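Local coordinates for protein Maltose/maltodextrin transport permease homologue (Bdellovibrio bacteriovorus HD100, PDB 6FFL) that binds maltotriose through its periplasmic-type MalE domain, the part crystallised here, and probably passes maltodextrins to the fused MalF membrane subunit for uptake, at residues 153-158 against 209-214. Sequence-based numbering, arbitrary orientation. Where two conformers were deposited one is given.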
ATOM      1  N   ASP A 153     -26.644   0.266  10.535  1.00 30.04           N
ATOM      2  CA  ASP A 153     -26.419  -1.168  10.396  1.00 35.12           C
ATOM      3  C   ASP A 153     -25.533  -1.503   9.203  1.00 31.72           C
ATOM      4  O   ASP A 153     -24.696  -2.408   9.286  1.00 37.80           O
ATOM      5  CB  ASP A 153     -27.761  -1.887  10.254  1.00 31.56           C
ATOM      6  CG  ASP A 153     -28.688  -1.599  11.407  1.00 40.21           C
ATOM      7  OD1 ASP A 153     -29.753  -0.984  11.183  1.00 46.10           O
ATOM      8  OD2 ASP A 153     -28.345  -1.981  12.545  1.00 45.94           O
ATOM      9  N   ARG A 154     -25.704  -0.800   8.090  0.56 27.18           N
ATOM     10  CA  ARG A 154     -24.891  -1.013   6.905  0.56 25.89           C
ATOM     11  C   ARG A 154     -24.470   0.341   6.359  0.56 21.53           C
ATOM     12  O   ARG A 154     -25.267   1.282   6.329  0.56 23.95           O
ATOM     13  CB  ARG A 154     -25.649  -1.819   5.832  0.56 30.07           C
ATOM     14  CG  ARG A 154     -26.343  -3.069   6.365  0.56 37.09           C
ATOM     15  CD  ARG A 154     -26.603  -4.104   5.272  0.56 40.74           C
ATOM     16  NE  ARG A 154     -27.610  -3.666   4.309  0.56 38.05           N
ATOM     17  CZ  ARG A 154     -28.909  -3.923   4.417  0.56 39.75           C
ATOM     18  NH1 ARG A 154     -29.367  -4.614   5.451  0.56 35.53           N
ATOM     19  NH2 ARG A 154     -29.752  -3.486   3.490  0.56 45.48           N
ATOM     20  N   TRP A 155     -23.211   0.435   5.941  1.00 17.79           N
ATOM     21  CA  TRP A 155     -22.629   1.669   5.440  1.00 18.41           C
ATOM     22  C   TRP A 155     -22.516   1.619   3.927  1.00 20.26           C
ATOM     23  O   TRP A 155     -22.247   0.562   3.349  1.00 21.10           O
ATOM     24  CB  TRP A 155     -21.246   1.909   6.052  1.00 18.57           C
ATOM     25  CG  TRP A 155     -21.370   2.341   7.459  1.00 20.68           C
ATOM     26  CD1 TRP A 155     -21.241   1.572   8.572  1.00 18.45           C
ATOM     27  CD2 TRP A 155     -21.705   3.650   7.911  1.00 20.27           C
ATOM     28  NE1 TRP A 155     -21.458   2.327   9.692  1.00 23.31           N
ATOM     29  CE2 TRP A 155     -21.747   3.611   9.310  1.00 24.17           C
ATOM     30  CE3 TRP A 155     -21.975   4.859   7.257  1.00 21.71           C
ATOM     31  CZ2 TRP A 155     -22.037   4.735  10.079  1.00 30.92           C
ATOM     32  CZ3 TRP A 155     -22.262   5.972   8.018  1.00 23.65           C
ATOM     33  CH2 TRP A 155     -22.292   5.904   9.414  1.00 22.63           C
ATOM     34  N   GLY A 156     -22.733   2.763   3.284  1.00 16.28           N
ATOM     35  CA  GLY A 156     -22.546   2.813   1.847  1.00 18.21           C
ATOM     36  C   GLY A 156     -21.091   2.623   1.461  1.00 18.17           C
ATOM     37  O   GLY A 156     -20.782   1.950   0.472  1.00 15.99           O
ATOM     38  N   LEU A 157     -20.180   3.199   2.241  1.00 14.73           N
ATOM     39  CA  LEU A 157     -18.766   3.200   1.889  1.00 15.13           C
ATOM     40  C   LEU A 157     -17.932   3.185   3.159  1.00 15.47           C
ATOM     41  O   LEU A 157     -18.221   3.931   4.096  1.00 17.00           O
ATOM     42  CB  LEU A 157     -18.408   4.443   1.059  1.00 13.22           C
ATOM     43  CG  LEU A 157     -16.927   4.676   0.737  1.00 11.91           C
ATOM     44  CD1 LEU A 157     -16.385   3.549  -0.136  1.00 15.64           C
ATOM     45  CD2 LEU A 157     -16.747   6.027   0.034  1.00 16.74           C
ATOM     46  N   VAL A 158     -16.880   2.363   3.178  1.00 14.37           N
ATOM     47  CA  VAL A 158     -15.920   2.364   4.281  1.00 15.17           C
ATOM     48  C   VAL A 158     -14.516   2.411   3.710  1.00 17.94           C
ATOM     49  O   VAL A 158     -14.236   1.816   2.659  1.00 14.85           O
ATOM     50  CB  VAL A 158     -16.063   1.130   5.205  1.00 14.37           C
ATOM     51  CG1 VAL A 158     -17.432   1.133   5.915  1.00 14.97           C
ATOM     52  CG2 VAL A 158     -15.850  -0.173   4.418  1.00 16.50           C
ATOM     53  N   ILE A 209     -22.191   8.962   4.378  1.00 20.07           N
ATOM     54  CA  ILE A 209     -22.109   7.632   3.783  1.00 18.00           C
ATOM     55  C   ILE A 209     -20.896   6.843   4.257  1.00 16.89           C
ATOM     56  O   ILE A 209     -20.780   5.659   3.904  1.00 16.77           O
ATOM     57  CB  ILE A 209     -22.143   7.694   2.240  1.00 20.54           C
ATOM     58  CG1 ILE A 209     -20.863   8.297   1.663  1.00 20.49           C
ATOM     59  CG2 ILE A 209     -23.345   8.505   1.771  1.00 20.11           C
ATOM     60  CD1 ILE A 209     -20.719   8.010   0.168  1.00 20.58           C
ATOM     61  N   ILE A 210     -19.996   7.446   5.040  1.00 18.47           N
ATOM     62  CA  ILE A 210     -18.872   6.735   5.654  1.00 16.45           C
ATOM     63  C   ILE A 210     -18.971   6.909   7.167  1.00 19.35           C
ATOM     64  O   ILE A 210     -19.508   7.922   7.640  1.00 20.98           O
ATOM     65  CB  ILE A 210     -17.511   7.241   5.130  1.00 15.25           C
ATOM     66  CG1 ILE A 210     -17.291   8.705   5.520  1.00 16.86           C
ATOM     67  CG2 ILE A 210     -17.394   7.064   3.627  1.00 14.78           C
ATOM     68  CD1 ILE A 210     -15.933   9.260   5.086  1.00 20.90           C
ATOM     69  N   PRO A 211     -18.478   5.962   7.959  1.00 18.56           N
ATOM     70  CA  PRO A 211     -18.622   6.067   9.417  1.00 19.54           C
ATOM     71  C   PRO A 211     -17.798   7.205  10.005  1.00 23.04           C
ATOM     72  O   PRO A 211     -16.790   7.638   9.446  1.00 25.88           O
ATOM     73  CB  PRO A 211     -18.121   4.710   9.927  1.00 19.77           C
ATOM     74  CG  PRO A 211     -18.122   3.803   8.711  1.00 21.33           C
ATOM     75  CD  PRO A 211     -17.855   4.695   7.547  1.00 21.54           C
ATOM     76  N   LYS A 212     -18.246   7.684  11.173  1.00 21.19           N
ATOM     77  CA  LYS A 212     -17.503   8.739  11.867  1.00 23.50           C
ATOM     78  C   LYS A 212     -16.160   8.238  12.382  1.00 24.02           C
ATOM     79  O   LYS A 212     -15.221   9.030  12.538  1.00 33.23           O
ATOM     80  CB  LYS A 212     -18.333   9.292  13.025  1.00 23.54           C
ATOM     81  CG  LYS A 212     -19.654   9.905  12.604  1.00 40.74           C
ATOM     82  CD  LYS A 212     -19.485  11.314  12.051  1.00 41.39           C
ATOM     83  CE  LYS A 212     -20.804  12.078  12.119  1.00 44.63           C
ATOM     84  NZ  LYS A 212     -20.716  13.450  11.551  1.00 44.82           N
ATOM     85  N   GLU A 213     -16.060   6.949  12.698  1.00 27.26           N
ATOM     86  CA  GLU A 213     -14.812   6.323  13.123  1.00 34.65           C
ATOM     87  C   GLU A 213     -14.612   5.083  12.270  1.00 32.10           C
ATOM     88  O   GLU A 213     -15.476   4.203  12.242  1.00 32.67           O
ATOM     89  CB  GLU A 213     -14.835   5.944  14.609  1.00 40.94           C
ATOM     90  CG  GLU A 213     -15.497   6.968  15.526  1.00 55.59           C
ATOM     91  CD  GLU A 213     -14.575   8.118  15.880  1.00 68.07           C
ATOM     92  OE1 GLU A 213     -13.370   8.031  15.564  1.00 72.87           O
ATOM     93  OE2 GLU A 213     -15.054   9.105  16.479  1.00 75.76           O
ATOM     94  N   CYS A 214     -13.477   5.004  11.578  1.00 24.78           N
ATOM     95  CA  CYS A 214     -13.301   3.905  10.633  1.00 25.71           C
ATOM     96  C   CYS A 214     -11.800   3.710  10.408  1.00 28.64           C
ATOM     97  O   CYS A 214     -11.225   4.298   9.490  1.00 30.03           O
ATOM     98  CB  CYS A 214     -14.032   4.189   9.335  1.00 23.78           C
ATOM     99  SG  CYS A 214     -14.214   2.775   8.254  1.00 24.36           S
TER
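Leu157, in the short edge strand 157-158, gives its backbone N-H to the carbonyl oxygen of Ile209 (N to O 3.0 Å), a bent hydrogen bond with 139° at the hydrogen, where the chain has just turned a corner at Gly156. Next to it the Ile210 CA-H points at Leu157 O, with 3.3 Å between CA and O. The indole of Trp155 lies against Pro211. Pro211 CG sits almost on the normal of the five-membered ring, 3.6 Å from its centroid, a CH-pi contact, while Pro211 CA lies over the same face at the six-membered end, 3.7 Å from Trp155 CH2. At the ring edge, Trp155 CE3 meets Ile209 O near the indole plane. With CG anti to the backbone N (chi1 173°), the Leu157 side chain lies beside that of Ile210, both pointing the same way, and Leu157 CG is 3.8 Å from Ile210 CG2. Pro211 is also flanked by Val158, whose CG1 reaches the proline CG, and Val158 CB packs on Cys214 SG at 3.9 Å. Leu222 of helix 216-224 touches both Trp155 and Val158. This structural packing within the periplasmic binding protein-type fold joins a four-stranded sheet's edge to the connection between helices 191-205 and 216-224. Ile209 O satisfies the Leu157 N-H and also borders the indole, so polar and apolar contacts together hold that connection against the sheet.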